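Local coordinates for Ras GTPase-activating-like protein rng2 (Schizosaccharomyces pombe, PDB 1P2X) that binds actin filaments through its calponin-homology domain and is needed to build the contractile F-actin ring at the division site, at residues Y7-R12 against T33-L38; V13-K18 against C108-S113. One frame throughout, in Å; residues are numbered along the deposited sequence.

Contact 1 (Y7-R12 against T33-L38)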
ATOM      1  N   TYR A   7      -1.726 -15.258  -5.767  1.00  8.11           N
ATOM      2  CA  TYR A   7      -0.779 -14.694  -6.722  1.00  9.40           C
ATOM      3  C   TYR A   7      -1.172 -13.299  -7.211  1.00  9.16           C
ATOM      4  O   TYR A   7      -0.327 -12.411  -7.305  1.00  9.28           O
ATOM      5  CB  TYR A   7      -0.625 -15.607  -7.940  1.00  8.98           C
ATOM      6  CG  TYR A   7       0.131 -14.953  -9.080  1.00  8.00           C
ATOM      7  CD1 TYR A   7       1.524 -14.884  -9.071  1.00 10.93           C
ATOM      8  CD2 TYR A   7      -0.547 -14.396 -10.170  1.00  7.70           C
ATOM      9  CE1 TYR A   7       2.225 -14.283 -10.125  1.00 10.27           C
ATOM     10  CE2 TYR A   7       0.145 -13.785 -11.223  1.00  7.68           C
ATOM     11  CZ  TYR A   7       1.528 -13.736 -11.188  1.00  7.25           C
ATOM     12  OH  TYR A   7       2.211 -13.144 -12.216  1.00 11.40           O
ATOM     13  N   ASP A   8      -2.447 -13.123  -7.543  1.00  9.47           N
ATOM     14  CA  ASP A   8      -2.945 -11.844  -8.032  1.00 10.56           C
ATOM     15  C   ASP A   8      -2.745 -10.731  -7.006  1.00 10.87           C
ATOM     16  O   ASP A   8      -2.214  -9.676  -7.345  1.00 11.90           O
ATOM     17  CG  ASP A   8      -4.611 -12.570  -9.767  1.00 11.75           C
ATOM     18  OD1 ASP A   8      -3.654 -12.709 -10.567  1.00 14.58           O
ATOM     19  OD2 ASP A   8      -5.769 -12.868 -10.115  1.00 14.76           O
ATOM     20  N   TYR A   9      -3.155 -10.977  -5.761  1.00  8.74           N
ATOM     21  CA  TYR A   9      -3.011  -9.982  -4.707  1.00  9.02           C
ATOM     22  C   TYR A   9      -1.540  -9.607  -4.505  1.00  8.97           C
ATOM     23  O   TYR A   9      -1.217  -8.447  -4.236  1.00  8.48           O
ATOM     24  CB  TYR A   9      -3.625 -10.462  -3.377  1.00  7.53           C
ATOM     25  CG  TYR A   9      -3.466  -9.430  -2.280  1.00  7.38           C
ATOM     26  CD1 TYR A   9      -4.049  -8.166  -2.402  1.00 11.88           C
ATOM     27  CD2 TYR A   9      -2.656  -9.672  -1.176  1.00  8.95           C
ATOM     28  CE1 TYR A   9      -3.821  -7.163  -1.450  1.00 11.07           C
ATOM     29  CE2 TYR A   9      -2.434  -8.678  -0.214  1.00 11.20           C
ATOM     30  CZ  TYR A   9      -3.015  -7.428  -0.364  1.00  9.72           C
ATOM     31  OH  TYR A   9      -2.761  -6.431   0.547  1.00 12.68           O
ATOM     32  N   LEU A  10      -0.650 -10.583  -4.637  1.00  7.05           N
ATOM     33  CA  LEU A  10       0.773 -10.303  -4.509  1.00  8.66           C
ATOM     34  C   LEU A  10       1.220  -9.394  -5.645  1.00  7.26           C
ATOM     35  O   LEU A  10       2.118  -8.570  -5.474  1.00  8.64           O
ATOM     36  CB  LEU A  10       1.596 -11.604  -4.504  1.00  9.41           C
ATOM     37  CG  LEU A  10       1.741 -12.283  -3.139  1.00  7.75           C
ATOM     38  CD1 LEU A  10       2.428 -13.646  -3.287  1.00  7.90           C
ATOM     39  CD2 LEU A  10       2.535 -11.375  -2.207  1.00  6.19           C
ATOM     40  N   CYS A  11       0.602  -9.540  -6.814  1.00  9.00           N
ATOM     41  CA  CYS A  11       0.936  -8.659  -7.932  1.00  7.63           C
ATOM     42  C   CYS A  11       0.454  -7.252  -7.605  1.00  7.99           C
ATOM     43  O   CYS A  11       1.137  -6.276  -7.899  1.00  9.71           O
ATOM     44  CB  CYS A  11       0.278  -9.118  -9.230  1.00  9.68           C
ATOM     45  SG  CYS A  11       0.979 -10.621  -9.925  1.00 11.74           S
ATOM     46  N   ARG A  12      -0.718  -7.151  -6.988  1.00  4.76           N
ATOM     47  CA  ARG A  12      -1.248  -5.853  -6.621  1.00  6.02           C
ATOM     48  C   ARG A  12      -0.312  -5.173  -5.629  1.00  8.77           C
ATOM     49  O   ARG A  12      -0.019  -3.980  -5.758  1.00 12.28           O
ATOM     50  CB  ARG A  12      -2.655  -5.990  -6.031  1.00  6.72           C
ATOM     51  CG  ARG A  12      -3.646  -6.785  -6.922  1.00  5.88           C
ATOM     52  CD  ARG A  12      -4.068  -6.032  -8.195  1.00  3.06           C
ATOM     53  NE  ARG A  12      -3.131  -6.159  -9.315  1.00  5.33           N
ATOM     54  CZ  ARG A  12      -3.048  -7.214 -10.117  1.00  5.66           C
ATOM     55  NH1 ARG A  12      -3.847  -8.260  -9.939  1.00  7.55           N
ATOM     56  NH2 ARG A  12      -2.188  -7.219 -11.126  1.00  4.92           N
ATOM     57  N   THR A  33       6.760  -8.866   2.398  1.00 10.85           N
ATOM     58  CA  THR A  33       6.756  -8.214   3.702  1.00 11.56           C
ATOM     59  C   THR A  33       6.493  -6.719   3.590  1.00 10.82           C
ATOM     60  O   THR A  33       6.614  -5.990   4.573  1.00 11.10           O
ATOM     61  CB  THR A  33       8.090  -8.438   4.422  1.00 11.48           C
ATOM     62  OG1 THR A  33       9.164  -8.038   3.561  1.00 18.30           O
ATOM     63  CG2 THR A  33       8.283  -9.916   4.737  1.00 13.98           C
ATOM     64  N   PHE A  34       6.121  -6.266   2.391  1.00 10.01           N
ATOM     65  CA  PHE A  34       5.885  -4.843   2.156  1.00  8.78           C
ATOM     66  C   PHE A  34       4.687  -4.273   2.916  1.00  8.27           C
ATOM     67  O   PHE A  34       4.787  -3.197   3.485  1.00 10.63           O
ATOM     68  CB  PHE A  34       5.748  -4.548   0.650  1.00  9.35           C
ATOM     69  CG  PHE A  34       5.580  -3.079   0.333  1.00 11.12           C
ATOM     70  CD1 PHE A  34       6.612  -2.180   0.581  1.00 13.02           C
ATOM     71  CD2 PHE A  34       4.386  -2.599  -0.198  1.00 10.89           C
ATOM     72  CE1 PHE A  34       6.458  -0.811   0.303  1.00 17.24           C
ATOM     73  CE2 PHE A  34       4.223  -1.238  -0.482  1.00 13.54           C
ATOM     74  CZ  PHE A  34       5.262  -0.340  -0.229  1.00 13.61           C
ATOM     75  N   GLU A  35       3.554  -4.969   2.931  1.00  7.07           N
ATOM     76  CA  GLU A  35       2.401  -4.448   3.663  1.00  8.63           C
ATOM     77  C   GLU A  35       2.731  -4.198   5.119  1.00  9.07           C
ATOM     78  O   GLU A  35       2.374  -3.161   5.674  1.00  9.39           O
ATOM     79  CB  GLU A  35       1.220  -5.403   3.611  1.00  9.68           C
ATOM     80  CG  GLU A  35       0.696  -5.645   2.231  1.00 10.54           C
ATOM     81  CD  GLU A  35      -0.026  -6.959   2.159  1.00 12.64           C
ATOM     82  OE1 GLU A  35      -1.240  -6.981   2.464  1.00 10.81           O
ATOM     83  OE2 GLU A  35       0.638  -7.967   1.821  1.00 13.35           O
ATOM     84  N   GLN A  36       3.401  -5.159   5.741  1.00  9.55           N
ATOM     85  CA  GLN A  36       3.758  -5.027   7.145  1.00 10.36           C
ATOM     86  C   GLN A  36       4.711  -3.867   7.398  1.00 10.89           C
ATOM     87  O   GLN A  36       4.685  -3.281   8.477  1.00 13.18           O
ATOM     88  CB  GLN A  36       4.365  -6.336   7.675  1.00 12.00           C
ATOM     89  CG  GLN A  36       3.362  -7.479   7.889  1.00  9.64           C
ATOM     90  CD  GLN A  36       2.407  -7.241   9.052  1.00 11.43           C
ATOM     91  OE1 GLN A  36       2.814  -6.789  10.122  1.00 15.75           O
ATOM     92  NE2 GLN A  36       1.134  -7.559   8.850  1.00 11.36           N
ATOM     93  N   SER A  37       5.546  -3.528   6.416  1.00 10.41           N
ATOM     94  CA  SER A  37       6.501  -2.432   6.599  1.00 10.75           C
ATOM     95  C   SER A  37       5.847  -1.051   6.576  1.00 10.01           C
ATOM     96  O   SER A  37       6.468  -0.063   6.960  1.00 10.78           O
ATOM     97  CB  SER A  37       7.620  -2.490   5.540  1.00 10.05           C
ATOM     98  OG  SER A  37       7.123  -2.232   4.236  1.00  8.54           O
ATOM     99  N   LEU A  38       4.599  -0.979   6.121  1.00 12.45           N
ATOM    100  CA  LEU A  38       3.906   0.303   6.039  1.00 11.56           C
ATOM    101  C   LEU A  38       3.185   0.631   7.333  1.00 10.51           C
ATOM    102  O   LEU A  38       2.722   1.749   7.521  1.00 12.55           O
ATOM    103  CB  LEU A  38       2.897   0.315   4.879  1.00  8.31           C
ATOM    104  CG  LEU A  38       3.370   0.151   3.432  1.00  7.16           C
ATOM    105  CD1 LEU A  38       2.144   0.043   2.504  1.00  7.08           C
ATOM    106  CD2 LEU A  38       4.260   1.309   3.010  1.00  6.84           C
TER
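The Tyr-9 ring and the Glu-35 carboxylate meet edge-on to the ring: OE1 of Glu-35 lies in the ring plane, beyond the phenolic corner, with the two planes 69° apart. One face of the neighbouring Phe-34 ring carries CG of Leu-38, offset toward the rim at 4.1 Å above the plane. Between Tyr-9 and Glu-35 the decisive link is a short hydrogen bond in which the tyrosine OH donates to Glu-35 OE1 over 2.5 Å. The hydroxyl reaches that oxygen from well above the carboxylate plane, 66° out of it. Contact with the ring carbons is looser, with Tyr-9 CE2 at 3.4 Å from Glu-35 OE1. The two side chains come from opposite directions. CG of Tyr-9 stands anti to the backbone N (chi1 180°), which carries the phenol across from helix 2-23, while the glutamate chain, extended beyond CG, comes to meet it.

This is a worked example of a buried tyrosine-carboxylate hydrogen bond inside the calponin-homology fold, a small helical bundle that in this protein serves as the actin-binding module. Here it joins the N-terminal helix to the short helix 34-37. Both residues are buried, and the carboxylate has a second partner: OE2 forms a salt bridge with Arg-145 of helix 136-147, whose cationic end probably helps stabilise the negative charge. Pro-103 and Ile-106 of helix 102-117 touch the Tyr-9 side chain. Replacing Glu-35 with an alanine would probably leave the buried phenol without its acceptor and Arg-145 without its anionic mate. Within the short helix, Ser-37 OG donates to Phe-34 O over 2.6 Å, the donor tilted slightly from the carbonyl plane.

Contact 2 (V13-K18 against C108-S113)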
ATOM      1  N   VAL A  13       0.161  -5.928  -4.640  1.00  9.81           N
ATOM      2  CA  VAL A  13       1.084  -5.398  -3.639  1.00  8.07           C
ATOM      3  C   VAL A  13       2.407  -4.987  -4.302  1.00  9.84           C
ATOM      4  O   VAL A  13       2.977  -3.940  -3.986  1.00 10.56           O
ATOM      5  CB  VAL A  13       1.375  -6.443  -2.519  1.00  9.83           C
ATOM      6  CG1 VAL A  13       2.318  -5.852  -1.474  1.00 10.24           C
ATOM      7  CG2 VAL A  13       0.090  -6.891  -1.862  1.00  6.70           C
ATOM      8  N   ASP A  14       2.881  -5.812  -5.233  1.00  8.31           N
ATOM      9  CA  ASP A  14       4.127  -5.539  -5.953  1.00  7.89           C
ATOM     10  C   ASP A  14       4.026  -4.238  -6.765  1.00  8.82           C
ATOM     11  O   ASP A  14       4.959  -3.434  -6.794  1.00  8.65           O
ATOM     12  CB  ASP A  14       4.453  -6.710  -6.891  1.00  6.47           C
ATOM     13  CG  ASP A  14       5.866  -6.665  -7.408  1.00  7.09           C
ATOM     14  OD1 ASP A  14       6.066  -6.503  -8.638  1.00  8.97           O
ATOM     15  OD2 ASP A  14       6.813  -6.800  -6.599  1.00  9.73           O
ATOM     16  N   GLU A  15       2.891  -4.050  -7.428  1.00  6.28           N
ATOM     17  CA  GLU A  15       2.646  -2.858  -8.238  1.00  9.61           C
ATOM     18  C   GLU A  15       2.635  -1.572  -7.396  1.00  8.70           C
ATOM     19  O   GLU A  15       3.204  -0.558  -7.793  1.00  9.25           O
ATOM     20  CB  GLU A  15       1.320  -3.011  -9.005  1.00  7.99           C
ATOM     21  CG  GLU A  15       1.349  -4.096 -10.079  1.00  8.96           C
ATOM     22  CD  GLU A  15      -0.035  -4.568 -10.481  1.00 13.57           C
ATOM     23  OE1 GLU A  15      -1.030  -4.008  -9.967  1.00 16.23           O
ATOM     24  OE2 GLU A  15      -0.135  -5.502 -11.306  1.00 12.16           O
ATOM     25  N   ALA A  16       1.985  -1.627  -6.238  1.00 10.27           N
ATOM     26  CA  ALA A  16       1.929  -0.486  -5.333  1.00  9.72           C
ATOM     27  C   ALA A  16       3.331  -0.213  -4.771  1.00 10.95           C
ATOM     28  O   ALA A  16       3.721   0.942  -4.607  1.00 10.11           O
ATOM     29  CB  ALA A  16       0.945  -0.763  -4.187  1.00  9.31           C
ATOM     30  N   LYS A  17       4.078  -1.273  -4.469  1.00  7.63           N
ATOM     31  CA  LYS A  17       5.424  -1.115  -3.938  1.00  8.70           C
ATOM     32  C   LYS A  17       6.264  -0.386  -4.976  1.00  9.11           C
ATOM     33  O   LYS A  17       6.812   0.681  -4.702  1.00  8.61           O
ATOM     34  CB  LYS A  17       6.075  -2.468  -3.619  1.00  8.53           C
ATOM     35  CG  LYS A  17       7.405  -2.353  -2.881  1.00  8.46           C
ATOM     36  CD  LYS A  17       8.150  -3.689  -2.754  1.00  8.48           C
ATOM     37  CE  LYS A  17       8.657  -4.161  -4.111  1.00 12.49           C
ATOM     38  NZ  LYS A  17       9.524  -5.354  -4.026  1.00 13.51           N
ATOM     39  N   LYS A  18       6.354  -0.961  -6.170  1.00  7.23           N
ATOM     40  CA  LYS A  18       7.138  -0.359  -7.249  1.00 12.01           C
ATOM     41  C   LYS A  18       6.813   1.116  -7.472  1.00 10.16           C
ATOM     42  O   LYS A  18       7.717   1.926  -7.629  1.00 11.19           O
ATOM     43  CB  LYS A  18       6.911  -1.111  -8.564  1.00 13.75           C
ATOM     44  CG  LYS A  18       7.406  -2.557  -8.602  1.00 16.69           C
ATOM     45  CD  LYS A  18       6.954  -3.185  -9.920  1.00 21.01           C
ATOM     46  CE  LYS A  18       5.435  -2.970 -10.123  1.00 23.53           C
ATOM     47  NZ  LYS A  18       4.937  -3.103 -11.534  1.00 17.10           N
ATOM     48  N   CYS A 108      -5.865   1.605  -1.447  1.00  7.93           N
ATOM     49  CA  CYS A 108      -5.811   3.049  -1.363  1.00  8.36           C
ATOM     50  C   CYS A 108      -4.628   3.575  -2.174  1.00  9.60           C
ATOM     51  O   CYS A 108      -4.754   4.569  -2.905  1.00  8.93           O
ATOM     52  CB  CYS A 108      -5.706   3.492   0.100  1.00 12.05           C
ATOM     53  SG  CYS A 108      -5.497   5.276   0.315  1.00 12.73           S
ATOM     54  N   ILE A 109      -3.487   2.896  -2.077  1.00  8.69           N
ATOM     55  CA  ILE A 109      -2.292   3.319  -2.808  1.00  8.20           C
ATOM     56  C   ILE A 109      -2.480   3.279  -4.331  1.00 11.02           C
ATOM     57  O   ILE A 109      -1.979   4.148  -5.047  1.00  8.38           O
ATOM     58  CB  ILE A 109      -1.080   2.460  -2.414  1.00  9.56           C
ATOM     59  CG1 ILE A 109      -0.672   2.783  -0.968  1.00  9.36           C
ATOM     60  CG2 ILE A 109       0.074   2.690  -3.388  1.00  8.45           C
ATOM     61  CD1 ILE A 109       0.433   1.923  -0.428  1.00  8.91           C
ATOM     62  N   HIS A 110      -3.193   2.267  -4.822  1.00  9.06           N
ATOM     63  CA  HIS A 110      -3.445   2.151  -6.254  1.00  8.68           C
ATOM     64  C   HIS A 110      -4.334   3.321  -6.717  1.00 10.37           C
ATOM     65  O   HIS A 110      -4.046   3.974  -7.721  1.00  7.80           O
ATOM     66  CB  HIS A 110      -4.142   0.820  -6.588  1.00  8.25           C
ATOM     67  CG  HIS A 110      -3.212  -0.350  -6.728  1.00  8.14           C
ATOM     68  ND1 HIS A 110      -3.127  -1.092  -7.887  1.00  7.14           N
ATOM     69  CD2 HIS A 110      -2.374  -0.940  -5.841  1.00  5.48           C
ATOM     70  CE1 HIS A 110      -2.278  -2.088  -7.711  1.00  8.24           C
ATOM     71  NE2 HIS A 110      -1.811  -2.025  -6.475  1.00  4.92           N
ATOM     72  N   ALA A 111      -5.407   3.580  -5.972  1.00  7.83           N
ATOM     73  CA  ALA A 111      -6.347   4.643  -6.319  1.00  9.13           C
ATOM     74  C   ALA A 111      -5.632   5.996  -6.314  1.00 10.44           C
ATOM     75  O   ALA A 111      -5.819   6.810  -7.221  1.00 10.67           O
ATOM     76  CB  ALA A 111      -7.517   4.651  -5.339  1.00  8.21           C
ATOM     77  N   LEU A 112      -4.808   6.231  -5.294  1.00 10.66           N
ATOM     78  CA  LEU A 112      -4.038   7.465  -5.222  1.00 10.62           C
ATOM     79  C   LEU A 112      -3.130   7.591  -6.451  1.00 12.21           C
ATOM     80  O   LEU A 112      -3.065   8.651  -7.071  1.00 13.15           O
ATOM     81  CB  LEU A 112      -3.185   7.499  -3.955  1.00 10.87           C
ATOM     82  CG  LEU A 112      -2.328   8.757  -3.760  1.00 10.89           C
ATOM     83  CD1 LEU A 112      -3.252   9.954  -3.527  1.00  9.67           C
ATOM     84  CD2 LEU A 112      -1.359   8.582  -2.582  1.00  8.15           C
ATOM     85  N   SER A 113      -2.438   6.512  -6.811  1.00 10.08           N
ATOM     86  CA  SER A 113      -1.536   6.558  -7.956  1.00 10.02           C
ATOM     87  C   SER A 113      -2.266   7.016  -9.216  1.00 11.52           C
ATOM     88  O   SER A 113      -1.734   7.815  -9.998  1.00  9.12           O
ATOM     89  CB  SER A 113      -0.887   5.197  -8.218  1.00  8.85           C
ATOM     90  OG  SER A 113      -1.809   4.303  -8.807  1.00 12.40           O
TER
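The helical segments 13-18 and 108-113 cross with their N-to-C directions 51° apart and their axes 9.6 Å apart at closest approach, with Ala-16 and His-110 nearest in register at 6.1 Å between their CA atoms. This is the packing of the N-terminal helix 2-23 of the calponin-homology domain against helix 102-117 in the heart of the helical bundle, with the small Ala-16 at the point of nearest backbone approach. Ala-16 points its CB at the partner helix, and that single methyl touches two neighbours: CG2 of Ile-109 at 3.6 Å and the ring atom CD2 of His-110 at 3.7 Å. The isoleucine branch that does the touching is the one lying anti to its own backbone N, while CG1 (chi1 -69°) lies beside that N, anti to the carbonyl carbon.

Glu-15, one residue earlier, brings its carboxylate to the edge of the imidazole, with OE1 in the ring plane, next to CE1. The two flat groups are nevertheless turned 52° against each other. Neither polar end depends chiefly on this pair: Glu-15 OE2 forms a salt bridge with Arg-12 NH2 and also accepts a hydrogen bond from the backbone N of Ser-128, and His-110 NE2 is hydrogen-bonded to the carbonyl O of Arg-12, which fixes the rotation of the ring. The nearby carboxylate would probably make a positive charge on the imidazole less costly, although that charge is not seen. Phe-156 packs edge-to-face with the same ring, and Trp-19 and Ile-20 touch Ile-109, so the hydrophobic side of the crossing continues along helix 2-23. Between 13-18 and 108-113 themselves the closest pair of atoms is Glu-15 OE1 and His-110 CE1, 3.2 Å apart.

In the fold
From the N terminus, helix 2-23 supplies one half of both contacts: 7-12 and then 13-18, the second directly following the first. Contact 1 closes a short loop, with 20 residues between its segments, when the chain returns as helix 34-37. Contact 2 closes a far longer one, joining 13-18 to helix 102-117 with 89 residues between. Because 33-38 falls inside the span that contact 2 encloses, while 7-12 precedes it, the two cross along the chain and neither nests in the other. Their centres lie 10 Å apart and they touch: Phe-34 packs on Lys-17, and Leu-38 on Ile-109. Together they tie both later helices to the first.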